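Local atomic coordinates of mandelate racemase/muconate lactonizing enzyme (Polaromonas sp., PDB entry 2OG9), a protein that probably acts as an isomerase of the mandelate racemase group in the enolase superfamily, working on carboxylate substrates as its relatives do. Residues T16-S21 with A52-A57; L136-L141 with H321-A326; V168-S173 with K202-A207; L242-H247 with G264-S269. One frame throughout, in Å; residues are numbered along the deposited sequence.

From the N terminus, contact 1 comes first. It closes a loop within the N-terminal domain by pairing strand 15-26 with strand 46-56, and it is complete before any other contact opens. Contact 2 opens next, at 136-141, and closes only at 321-326. It ties the short helix 138-142 to helix 318-326 of the barrel domain. Contacts 3 and 4 both fall within that long span, one after the other. Contact 3 joins helices 163-175 and 190-204 on the outside of the barrel. Contact 4 joins the loops that follow strands 238-239 and 261-263. No two contacts cross along the chain. Contacts 1 and 3 lie farthest apart, with centres about 45 Å from each other.

Contact 1 (T16-S21 with A52-A57)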
loop_
_atom_site.group_PDB
_atom_site.type_symbol
_atom_site.label_atom_id
_atom_site.label_comp_id
_atom_site.label_asym_id
_atom_site.label_seq_id
_atom_site.Cartn_x
_atom_site.Cartn_y
_atom_site.Cartn_z
ATOM N N THR A 16 3.812 35.123 37.726
ATOM C CA THR A 16 3.085 35.704 38.845
ATOM C C THR A 16 1.874 36.539 38.451
ATOM O O THR A 16 0.986 36.768 39.268
ATOM C CB THR A 16 4.025 36.579 39.702
ATOM O OG1 THR A 16 4.634 37.579 38.877
ATOM C CG2 THR A 16 5.120 35.727 40.331
ATOM N N TRP A 17 1.821 36.975 37.197
ATOM C CA TRP A 17 0.720 37.816 36.742
ATOM C C TRP A 17 0.377 37.530 35.290
ATOM O O TRP A 17 1.259 37.263 34.479
ATOM C CB TRP A 17 1.121 39.290 36.884
ATOM C CG TRP A 17 0.071 40.288 36.476
ATOM C CD1 TRP A 17 -1.029 40.668 37.195
ATOM C CD2 TRP A 17 0.056 41.078 35.277
ATOM N NE1 TRP A 17 -1.720 41.648 36.523
ATOM C CE2 TRP A 17 -1.077 41.919 35.343
ATOM C CE3 TRP A 17 0.890 41.156 34.153
ATOM C CZ2 TRP A 17 -1.396 42.832 34.331
ATOM C CZ3 TRP A 17 0.574 42.063 33.143
ATOM C CH2 TRP A 17 -0.561 42.888 33.241
ATOM N N VAL A 18 -0.909 37.585 34.971
ATOM C CA VAL A 18 -1.370 37.353 33.608
ATOM C C VAL A 18 -2.553 38.265 33.330
ATOM O O VAL A 18 -3.452 38.387 34.159
ATOM C CB VAL A 18 -1.833 35.888 33.393
ATOM C CG1 VAL A 18 -2.319 35.705 31.969
ATOM C CG2 VAL A 18 -0.698 34.923 33.687
ATOM N N ARG A 19 -2.543 38.918 32.172
ATOM C CA ARG A 19 -3.645 39.792 31.789
ATOM C C ARG A 19 -4.101 39.491 30.368
ATOM O O ARG A 19 -3.289 39.406 29.450
ATOM C CB ARG A 19 -3.244 41.271 31.881
ATOM C CG ARG A 19 -4.327 42.215 31.355
ATOM C CD ARG A 19 -4.085 43.673 31.750
ATOM N NE ARG A 19 -5.135 44.544 31.225
ATOM C CZ ARG A 19 -5.219 44.935 29.957
ATOM N NH1 ARG A 19 -4.305 44.540 29.081
ATOM N NH2 ARG A 19 -6.224 45.707 29.557
ATOM N N ILE A 20 -5.404 39.318 30.193
ATOM C CA ILE A 20 -5.952 39.052 28.873
ATOM C C ILE A 20 -6.892 40.177 28.486
ATOM O O ILE A 20 -7.632 40.699 29.320
ATOM C CB ILE A 20 -6.721 37.729 28.822
ATOM C CG1 ILE A 20 -7.733 37.675 29.965
ATOM C CG2 ILE A 20 -5.741 36.567 28.853
ATOM C CD1 ILE A 20 -8.661 36.499 29.890
ATOM N N SER A 21 -6.855 40.542 27.213
ATOM C CA SER A 21 -7.680 41.621 26.697
ATOM C C SER A 21 -8.300 41.204 25.377
ATOM O O SER A 21 -7.632 40.596 24.546
ATOM C CB SER A 21 -6.821 42.870 26.444
ATOM O OG SER A 21 -5.951 43.146 27.523
ATOM N N ALA A 52 -2.574 38.578 25.310
ATOM C CA ALA A 52 -2.193 37.944 26.562
ATOM C C ALA A 52 -0.873 38.559 26.988
ATOM O O ALA A 52 0.066 38.665 26.186
ATOM C CB ALA A 52 -2.033 36.438 26.380
ATOM N N GLU A 53 -0.818 38.989 28.244
ATOM C CA GLU A 53 0.385 39.580 28.815
ATOM C C GLU A 53 0.774 38.698 29.989
ATOM O O GLU A 53 -0.072 38.332 30.812
ATOM C CB GLU A 53 0.110 41.004 29.300
ATOM C CG GLU A 53 -0.159 41.999 28.181
ATOM C CD GLU A 53 -0.732 43.309 28.699
ATOM O OE1 GLU A 53 -1.973 43.466 28.701
ATOM O OE2 GLU A 53 0.061 44.176 29.120
ATOM N N ILE A 54 2.050 38.344 30.052
ATOM C CA ILE A 54 2.558 37.488 31.114
ATOM C C ILE A 54 3.793 38.127 31.741
ATOM O O ILE A 54 4.675 38.628 31.034
ATOM C CB ILE A 54 2.938 36.085 30.559
ATOM C CG1 ILE A 54 1.692 35.389 29.996
ATOM C CG2 ILE A 54 3.554 35.230 31.655
ATOM C CD1 ILE A 54 1.988 34.033 29.353
ATOM N N GLU A 55 3.848 38.112 33.068
ATOM C CA GLU A 55 4.976 38.677 33.800
ATOM C C GLU A 55 5.389 37.703 34.898
ATOM O O GLU A 55 4.555 36.974 35.432
ATOM C CB GLU A 55 4.598 40.049 34.375
ATOM C CG GLU A 55 4.632 41.157 33.325
ATOM C CD GLU A 55 4.146 42.506 33.840
ATOM O OE1 GLU A 55 4.325 42.799 35.043
ATOM O OE2 GLU A 55 3.599 43.281 33.027
ATOM N N THR A 56 6.676 37.691 35.231
ATOM C CA THR A 56 7.196 36.757 36.226
ATOM C C THR A 56 7.824 37.413 37.452
ATOM O O THR A 56 8.088 38.614 37.464
ATOM C CB THR A 56 8.261 35.850 35.601
ATOM O OG1 THR A 56 9.432 36.626 35.314
ATOM C CG2 THR A 56 7.740 35.232 34.300
ATOM N N ALA A 57 8.080 36.599 38.472
ATOM C CA ALA A 57 8.692 37.079 39.705
ATOM C C ALA A 57 10.066 37.659 39.385
ATOM O O ALA A 57 10.565 38.533 40.090
ATOM C CB ALA A 57 8.827 35.931 40.702
#
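A classic beta bulge opens this antiparallel strand pair, where Thr-16 and Trp-17 both face Glu-55. The carbonyl oxygen of Glu-55 accepts two amides, Thr-16 N at 3.0 Å and Trp-17 N at 3.3 Å. Glu-55 N returns a bond to Trp-17 O. Farther along, Arg-19 and Glu-53 form a hydrogen-bonded pair. The two strands belong to the four-stranded antiparallel sheet of the N-terminal domain, with strand 15-26 between strands 46-56 and 375-382.

One face carries Trp-17, Arg-19, Glu-53 and Glu-55. The extended Arg-19 chain runs alongside Glu-53. Arg-19 NH1 meets Glu-53 OE1 at 2.6 Å in a salt bridge. The oxygen lies at the guanidinium edge, near its plane, while the carboxylate is turned 81° from that plane. Arg-19 NH2 has a second charged partner in Glu-378. With CG anti to the backbone N (chi1 -179°), the Trp-17 indole lies beside Glu-55, and CZ3 comes 3.3 Å from Glu-55 OE2. Trp-17 NE1 is hydrogen-bonded to Gln-380. Arg-384 is salt-bridged to Glu-55 and makes a cation-pi contact with Trp-17. On the apolar face Val-18 CG2 lies 4.4 Å from Ile-54 CG1, and Phe-122 of helix 114-133 touches Val-18, Ile-20 and Ala-52.

Contact 2 (L136-L141 with H321-A326)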
loop_
_atom_site.group_PDB
_atom_site.type_symbol
_atom_site.label_atom_id
_atom_site.label_comp_id
_atom_site.label_asym_id
_atom_site.label_seq_id
_atom_site.Cartn_x
_atom_site.Cartn_y
_atom_site.Cartn_z
ATOM N N LEU A 136 17.388 38.250 22.380
ATOM C CA LEU A 136 17.335 37.902 20.966
ATOM C C LEU A 136 15.950 38.078 20.368
ATOM O O LEU A 136 14.941 37.966 21.066
ATOM C CB LEU A 136 17.741 36.438 20.766
ATOM C CG LEU A 136 19.111 35.933 21.211
ATOM C CD1 LEU A 136 19.159 34.406 21.035
ATOM C CD2 LEU A 136 20.199 36.609 20.401
ATOM N N SER A 137 15.901 38.366 19.071
ATOM C CA SER A 137 14.620 38.479 18.396
ATOM C C SER A 137 14.086 37.044 18.415
ATOM O O SER A 137 14.841 36.108 18.680
ATOM C CB SER A 137 14.819 38.935 16.949
ATOM O OG SER A 137 15.631 38.014 16.240
ATOM N N LEU A 138 12.799 36.862 18.158
ATOM C CA LEU A 138 12.244 35.516 18.148
ATOM C C LEU A 138 12.947 34.707 17.065
ATOM O O LEU A 138 13.264 33.536 17.262
ATOM C CB LEU A 138 10.738 35.550 17.873
ATOM C CG LEU A 138 10.054 34.178 17.743
ATOM C CD1 LEU A 138 10.279 33.366 19.017
ATOM C CD2 LEU A 138 8.574 34.368 17.486
ATOM N N ALA A 139 13.210 35.339 15.924
ATOM C CA ALA A 139 13.877 34.650 14.823
ATOM C C ALA A 139 15.251 34.114 15.220
ATOM O O ALA A 139 15.621 33.004 14.847
ATOM C CB ALA A 139 14.010 35.582 13.616
ATOM N N LYS A 140 16.012 34.908 15.972
ATOM C CA LYS A 140 17.338 34.485 16.387
ATOM C C LYS A 140 17.280 33.450 17.508
ATOM O O LYS A 140 18.171 32.610 17.621
ATOM C CB LYS A 140 18.177 35.697 16.813
ATOM C CG LYS A 140 18.566 36.611 15.642
ATOM C CD LYS A 140 19.536 35.917 14.675
ATOM C CE LYS A 140 19.830 36.796 13.452
ATOM N NZ LYS A 140 20.910 36.237 12.573
ATOM N N LEU A 141 16.243 33.501 18.337
ATOM C CA LEU A 141 16.122 32.519 19.409
ATOM C C LEU A 141 15.909 31.150 18.767
ATOM O O LEU A 141 16.527 30.158 19.149
ATOM C CB LEU A 141 14.938 32.842 20.321
ATOM C CG LEU A 141 14.602 31.772 21.366
ATOM C CD1 LEU A 141 15.730 31.653 22.376
ATOM C CD2 LEU A 141 13.298 32.143 22.067
ATOM N N HIS A 321 4.666 35.919 11.919
ATOM C CA HIS A 321 5.185 35.004 10.907
ATOM C C HIS A 321 6.511 35.369 10.255
ATOM O O HIS A 321 7.210 34.489 9.755
ATOM C CB HIS A 321 4.120 34.754 9.842
ATOM C CG HIS A 321 2.924 34.026 10.368
ATOM N ND1 HIS A 321 3.027 32.856 11.091
ATOM C CD2 HIS A 321 1.602 34.299 10.284
ATOM C CE1 HIS A 321 1.820 32.441 11.430
ATOM N NE2 HIS A 321 0.937 33.299 10.952
ATOM N N VAL A 322 6.874 36.647 10.254
ATOM C CA VAL A 322 8.152 37.021 9.662
ATOM C C VAL A 322 9.273 36.329 10.443
ATOM O O VAL A 322 10.289 35.918 9.870
ATOM C CB VAL A 322 8.370 38.564 9.669
ATOM C CG1 VAL A 322 8.363 39.112 11.087
ATOM C CG2 VAL A 322 9.680 38.889 8.984
ATOM N N HIS A 323 9.087 36.187 11.753
ATOM C CA HIS A 323 10.085 35.520 12.588
ATOM C C HIS A 323 10.094 34.017 12.331
ATOM O O HIS A 323 11.157 33.401 12.207
ATOM C CB HIS A 323 9.790 35.767 14.067
ATOM C CG HIS A 323 10.051 37.173 14.505
ATOM N ND1 HIS A 323 11.323 37.664 14.705
ATOM C CD2 HIS A 323 9.208 38.202 14.753
ATOM C CE1 HIS A 323 11.253 38.935 15.058
ATOM N NE2 HIS A 323 9.980 39.287 15.094
ATOM N N LEU A 324 8.904 33.426 12.269
ATOM C CA LEU A 324 8.784 31.995 12.040
ATOM C C LEU A 324 9.281 31.617 10.643
ATOM O O LEU A 324 9.973 30.613 10.477
ATOM C CB LEU A 324 7.328 31.559 12.249
ATOM C CG LEU A 324 6.822 31.790 13.683
ATOM C CD1 LEU A 324 5.331 31.503 13.791
ATOM C CD2 LEU A 324 7.602 30.899 14.642
ATOM N N ALA A 325 8.945 32.432 9.646
ATOM C CA ALA A 325 9.386 32.176 8.278
ATOM C C ALA A 325 10.907 32.256 8.169
ATOM O O ALA A 325 11.526 31.510 7.407
ATOM C CB ALA A 325 8.742 33.177 7.321
ATOM N N ALA A 326 11.515 33.160 8.928
ATOM C CA ALA A 326 12.964 33.313 8.889
ATOM C C ALA A 326 13.659 32.037 9.360
ATOM O O ALA A 326 14.781 31.743 8.953
ATOM C CB ALA A 326 13.388 34.489 9.768
#
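His-323 carries this contact, and its ring meets three consecutive residues, Ser-137, Leu-138 and Ala-139. CG of His-323 lies anti to its carbonyl carbon (chi1 -71°), which sends the ring toward these residues. His-323 ND1 accepts the backbone N-H of Ala-139 at 3.2 Å. The bond is bent, with 141° at the hydrogen, and the donor is tilted 32° out of the ring plane. Leu-138 covers one ring face. Leu-138 CB lies 4.1 Å from the His-323 ring centroid, a CH-pi contact. Ala-139 CB sits at the ring edge instead, 3.6 Å from ND1 of His-323. Ser-137 CB approaches CE1 of His-323 at 4.0 Å. One helical turn on from His-323, Ala-326 CB meets Ala-139 CB, also at 4.0 Å.

The amide that His-323 grips belongs to the first turn of helix 138-142, where no earlier helical carbonyl is available. Ser-137 is the N-cap of that helix, and its OG accepts Lys-140 N at 3.1 Å. The contact joins this short helix to helix 318-326 of the barrel domain.

Farther out, His-323 NE2 donates to Leu-363 O. With ND1 accepting, this is consistent with a neutral ring protonated on NE2. The two bonds hold the ring at both nitrogens. A leucine in place of His-323 would probably leave Ala-139 N and Leu-363 O without their shared partner. Trp-127 of helix 114-133 backs Leu-138, and Ile-295 packs against both Leu-138 and Leu-324. Lys-140 points the other way and forms salt bridges with Asp-91 and Asp-94 of the second subunit.

Contact 3 (V168-S173 with K202-A207)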
loop_
_atom_site.group_PDB
_atom_site.type_symbol
_atom_site.label_atom_id
_atom_site.label_comp_id
_atom_site.label_asym_id
_atom_site.label_seq_id
_atom_site.Cartn_x
_atom_site.Cartn_y
_atom_site.Cartn_z
ATOM N N VAL A 168 -3.041 50.004 -10.946
ATOM C CA VAL A 168 -2.202 51.113 -10.502
ATOM C C VAL A 168 -1.799 50.903 -9.042
ATOM O O VAL A 168 -0.731 51.345 -8.615
ATOM C CB VAL A 168 -2.925 52.485 -10.660
ATOM C CG1 VAL A 168 -3.183 52.770 -12.134
ATOM C CG2 VAL A 168 -4.232 52.491 -9.887
ATOM N N ASN A 169 -2.654 50.221 -8.284
ATOM C CA ASN A 169 -2.382 49.925 -6.877
ATOM C C ASN A 169 -1.237 48.910 -6.786
ATOM O O ASN A 169 -0.316 49.056 -5.979
ATOM C CB ASN A 169 -3.630 49.342 -6.205
ATOM C CG ASN A 169 -4.654 50.404 -5.839
ATOM O OD1 ASN A 169 -4.824 51.396 -6.549
ATOM N ND2 ASN A 169 -5.355 50.190 -4.731
ATOM N N ALA A 170 -1.309 47.880 -7.623
ATOM C CA ALA A 170 -0.289 46.844 -7.652
ATOM C C ALA A 170 1.047 47.454 -8.055
ATOM O O ALA A 170 2.057 47.253 -7.385
ATOM C CB ALA A 170 -0.685 45.748 -8.632
ATOM N N SER A 171 1.046 48.201 -9.155
ATOM C CA SER A 171 2.263 48.842 -9.631
ATOM C C SER A 171 2.851 49.726 -8.530
ATOM O O SER A 171 4.069 49.873 -8.422
ATOM C CB SER A 171 1.968 49.671 -10.887
ATOM O OG SER A 171 0.864 50.538 -10.683
ATOM N N ALA A 172 1.978 50.299 -7.707
ATOM C CA ALA A 172 2.410 51.154 -6.602
ATOM C C ALA A 172 3.092 50.309 -5.532
ATOM O O ALA A 172 4.132 50.691 -4.991
ATOM C CB ALA A 172 1.211 51.884 -6.004
ATOM N N SER A 173 2.499 49.160 -5.222
ATOM C CA SER A 173 3.060 48.264 -4.220
ATOM C C SER A 173 4.435 47.786 -4.655
ATOM O O SER A 173 5.328 47.596 -3.834
ATOM C CB SER A 173 2.136 47.066 -4.001
ATOM O OG SER A 173 0.910 47.477 -3.421
ATOM N N LYS A 202 -0.173 41.735 -17.888
ATOM C CA LYS A 202 0.299 42.588 -18.974
ATOM C C LYS A 202 0.780 43.935 -18.450
ATOM O O LYS A 202 1.726 44.514 -18.985
ATOM C CB LYS A 202 -0.801 42.813 -20.015
ATOM C CG LYS A 202 -0.321 43.622 -21.217
ATOM C CD LYS A 202 -1.413 43.843 -22.254
ATOM C CE LYS A 202 -0.888 44.678 -23.419
ATOM N NZ LYS A 202 -1.935 44.958 -24.447
ATOM N N HIS A 203 0.132 44.427 -17.399
ATOM C CA HIS A 203 0.490 45.711 -16.809
ATOM C C HIS A 203 1.816 45.685 -16.046
ATOM O O HIS A 203 2.705 46.497 -16.305
ATOM C CB HIS A 203 -0.618 46.179 -15.868
ATOM C CG HIS A 203 -0.407 47.556 -15.321
ATOM N ND1 HIS A 203 -0.229 48.659 -16.130
ATOM C CD2 HIS A 203 -0.361 48.013 -14.047
ATOM C CE1 HIS A 203 -0.083 49.735 -15.376
ATOM N NE2 HIS A 203 -0.160 49.371 -14.109
ATOM N N LEU A 204 1.944 44.752 -15.107
ATOM C CA LEU A 204 3.153 44.645 -14.297
ATOM C C LEU A 204 4.337 44.029 -15.027
ATOM O O LEU A 204 5.486 44.395 -14.777
ATOM C CB LEU A 204 2.865 43.839 -13.031
ATOM C CG LEU A 204 1.781 44.416 -12.119
ATOM C CD1 LEU A 204 1.589 43.507 -10.918
ATOM C CD2 LEU A 204 2.173 45.819 -11.676
ATOM N N GLY A 205 4.060 43.089 -15.924
ATOM C CA GLY A 205 5.133 42.444 -16.659
ATOM C C GLY A 205 5.396 41.035 -16.161
ATOM O O GLY A 205 4.978 40.667 -15.065
ATOM N N ASP A 206 6.102 40.252 -16.968
ATOM C CA ASP A 206 6.421 38.868 -16.634
ATOM C C ASP A 206 7.438 38.722 -15.503
ATOM O O ASP A 206 7.640 37.622 -14.988
ATOM C CB ASP A 206 6.943 38.146 -17.881
ATOM C CG ASP A 206 5.895 38.036 -18.969
ATOM O OD1 ASP A 206 5.260 39.064 -19.293
ATOM O OD2 ASP A 206 5.711 36.923 -19.508
ATOM N N ALA A 207 8.073 39.825 -15.116
ATOM C CA ALA A 207 9.075 39.796 -14.055
ATOM C C ALA A 207 8.500 39.951 -12.644
ATOM O O ALA A 207 9.217 39.784 -11.661
ATOM C CB ALA A 207 10.122 40.874 -14.305
#
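Leu-204 lays its two methyl groups against the backbone and side chains of Ala-170 and Ser-171. Leu-204 CD1 meets Ala-170 CB at 3.9 Å. Leu-204 CD2 goes to the next residue and touches Ser-171 N at 3.6 Å and Ser-171 CA at 3.7 Å. The CG of Leu-204 lies anti to its carbonyl carbon and beside its backbone N (chi1 -60°), and from there the branch reaches across to the other helix. The fork of the leucine therefore spans two successive residues, CD1 mainly on Ala-170 and CD2 mainly on Ser-171.

His-203 extends the contact toward solvent. Its CG is anti to the backbone N (chi1 -174°), which carries the ring toward Val-168 and Ser-171. NE2 of His-203 comes 3.8 Å from Ser-171 OG, with the hydroxyl at the ring edge and near its plane. That distance is too long for a hydrogen bond. The Ser-171 hydroxyl turns back on its own helix instead, close to the carbonyl oxygens of Met-167 and Val-168.

The two helices, 163-175 and 190-204, come one before and one after strand 181-184 in the chain. They are successive outer helices of the TIM barrel. Ile-181 of that strand touches both Ala-170 and Leu-204, so the small apolar patch between the helices continues down to the barrel wall. The contact itself is van der Waals only. Helix 190-204 stops directly after Leu-204. Gly-205 leaves helical geometry with a positive phi of 105°, where a side chain would run into the carbonyl oxygen of Leu-204.

Contact 4 (L242-H247 with G264-S269); sequences LDAYDH and GEMLTS
The Tyr-245 ring and the Leu-267 side chain lie alongside one another and run antiparallel. Leu-267 CD2 comes obliquely to the hydroxyl half of the ring, 3.8 Å from Tyr-245 CE1 and equally near CZ. The distance from Leu-267 CD2 to the ring centroid of Tyr-245 is 4.2 Å, and the methyl stands 29° off the ring normal. This is a CH-pi contact displaced from the centre. Leu-267 has CG anti to its carbonyl carbon (chi1 -53°), which turns the branch to the ring. Beside this pair, Ala-244 CB meets CB of selenomethionine Met-266 at 3.6 Å. The Met-266 chain bends beyond CG, and its selenium ends up farther from Ala-244.

Two type I turns present these side chains, one from Asp-243 to Asp-246 and one from Gly-264 to Leu-267. Asp-243 OD2 accepts Tyr-245 N at 2.8 Å, an Asx turn that holds the tyrosine's backbone amide, which sits above the carboxylate plane. The far end of the ring is held by a hydrogen bond between Tyr-245 OH and Glu-272 OE2. With an alanine here in place of Tyr-245, Leu-267 CD2 is likely to lose its ring partner and Glu-272 its hydroxyl.

Both loops follow barrel strands at their C-terminal ends, the side where enolase superfamily enzymes hold their active site. Asp-243 makes a salt bridge with Arg-111 of the third subunit, and Tyr-245 packs on the same arginine. Asp-246 and Ser-269 are the N-caps of helices 247-256 and 270-278. Leu-267 also touches His-273 and Leu-276 of helix 270-278, and Met-266 reaches Arg-291 of helix 289-292.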
loop_
_atom_site.group_PDB
_atom_site.type_symbol
_atom_site.label_atom_id
_atom_site.label_comp_id
_atom_site.label_asym_id
_atom_site.label_seq_id
_atom_site.Cartn_x
_atom_site.Cartn_y
_atom_site.Cartn_z
ATOM N N LEU A 242 -9.950 24.629 -3.595
ATOM C CA LEU A 242 -11.075 23.819 -3.123
ATOM C C LEU A 242 -11.354 24.005 -1.636
ATOM O O LEU A 242 -10.662 24.759 -0.957
ATOM C CB LEU A 242 -10.776 22.343 -3.366
ATOM C CG LEU A 242 -10.491 21.918 -4.808
ATOM C CD1 LEU A 242 -9.927 20.504 -4.816
ATOM C CD2 LEU A 242 -11.771 22.009 -5.628
ATOM N N ASP A 243 -12.370 23.303 -1.136
ATOM C CA ASP A 243 -12.702 23.362 0.280
ATOM C C ASP A 243 -11.424 23.011 1.039
ATOM O O ASP A 243 -10.717 22.066 0.681
ATOM C CB ASP A 243 -13.786 22.343 0.633
ATOM C CG ASP A 243 -14.068 22.292 2.124
ATOM O OD1 ASP A 243 -14.752 23.201 2.642
ATOM O OD2 ASP A 243 -13.589 21.351 2.787
ATOM N N ALA A 244 -11.138 23.769 2.091
ATOM C CA ALA A 244 -9.940 23.563 2.897
ATOM C C ALA A 244 -9.743 22.121 3.364
ATOM O O ALA A 244 -8.616 21.688 3.610
ATOM C CB ALA A 244 -9.971 24.499 4.104
ATOM N N TYR A 245 -10.833 21.373 3.477
ATOM C CA TYR A 245 -10.745 19.997 3.947
ATOM C C TYR A 245 -10.747 18.909 2.877
ATOM O O TYR A 245 -10.694 17.724 3.204
ATOM C CB TYR A 245 -11.856 19.748 4.971
ATOM C CG TYR A 245 -11.600 20.488 6.263
ATOM C CD1 TYR A 245 -10.801 19.931 7.256
ATOM C CD2 TYR A 245 -12.070 21.789 6.450
ATOM C CE1 TYR A 245 -10.465 20.651 8.402
ATOM C CE2 TYR A 245 -11.740 22.519 7.593
ATOM C CZ TYR A 245 -10.935 21.943 8.560
ATOM O OH TYR A 245 -10.580 22.659 9.678
ATOM N N ASP A 246 -10.796 19.305 1.608
ATOM C CA ASP A 246 -10.784 18.335 0.516
ATOM C C ASP A 246 -9.332 17.997 0.174
ATOM O O ASP A 246 -8.804 18.417 -0.853
ATOM C CB ASP A 246 -11.498 18.903 -0.713
ATOM C CG ASP A 246 -11.638 17.883 -1.824
ATOM O OD1 ASP A 246 -11.262 16.712 -1.593
ATOM O OD2 ASP A 246 -12.121 18.244 -2.921
ATOM N N HIS A 247 -8.696 17.226 1.046
ATOM C CA HIS A 247 -7.297 16.847 0.876
ATOM C C HIS A 247 -7.022 16.014 -0.376
ATOM O O HIS A 247 -6.019 16.231 -1.063
ATOM C CB HIS A 247 -6.826 16.115 2.134
ATOM C CG HIS A 247 -6.879 16.960 3.371
ATOM N ND1 HIS A 247 -6.974 16.426 4.640
ATOM C CD2 HIS A 247 -6.836 18.304 3.532
ATOM C CE1 HIS A 247 -6.989 17.404 5.526
ATOM N NE2 HIS A 247 -6.907 18.555 4.880
ATOM N N GLY A 264 -4.083 25.421 3.550
ATOM C CA GLY A 264 -3.809 25.217 4.962
ATOM C C GLY A 264 -4.163 26.370 5.886
ATOM O O GLY A 264 -4.241 26.186 7.102
ATOM N N GLU A 265 -4.393 27.554 5.323
ATOM C CA GLU A 265 -4.712 28.728 6.131
ATOM C C GLU A 265 -5.947 28.570 7.015
ATOM O O GLU A 265 -6.061 29.233 8.042
ATOM C CB GLU A 265 -4.883 29.963 5.233
ATOM C CG GLU A 265 -6.043 29.862 4.250
ATOM C CD GLU A 265 -6.064 30.989 3.231
ATOM O OE1 GLU A 265 -6.517 32.105 3.567
ATOM O OE2 GLU A 265 -5.619 30.756 2.086
HETATM N N MSE A 266 -6.863 27.684 6.636
HETATM C CA MSE A 266 -8.085 27.489 7.418
HETATM C C MSE A 266 -7.975 26.470 8.550
HETATM O O MSE A 266 -8.819 26.440 9.452
HETATM C CB MSE A 266 -9.234 27.062 6.500
HETATM C CG MSE A 266 -9.566 28.063 5.409
HETATM SE SE MSE A 266 -10.006 29.789 6.158
HETATM C CE MSE A 266 -11.677 29.302 7.014
ATOM N N LEU A 267 -6.939 25.639 8.501
ATOM C CA LEU A 267 -6.746 24.588 9.494
ATOM C C LEU A 267 -6.436 25.134 10.888
ATOM O O LEU A 267 -5.812 26.184 11.025
ATOM C CB LEU A 267 -5.649 23.630 9.008
ATOM C CG LEU A 267 -5.914 23.099 7.589
ATOM C CD1 LEU A 267 -4.881 22.046 7.213
ATOM C CD2 LEU A 267 -7.324 22.509 7.519
ATOM N N THR A 268 -6.872 24.415 11.919
ATOM C CA THR A 268 -6.675 24.869 13.291
ATOM C C THR A 268 -5.896 23.954 14.229
ATOM O O THR A 268 -5.993 24.101 15.446
ATOM C CB THR A 268 -8.040 25.175 13.953
ATOM O OG1 THR A 268 -8.856 23.996 13.938
ATOM C CG2 THR A 268 -8.761 26.273 13.198
ATOM N N SER A 269 -5.131 23.012 13.688
ATOM C CA SER A 269 -4.352 22.116 14.545
ATOM C C SER A 269 -3.234 21.428 13.787
ATOM O O SER A 269 -3.267 21.336 12.558
ATOM C CB SER A 269 -5.254 21.046 15.182
ATOM O OG SER A 269 -5.691 20.093 14.224
#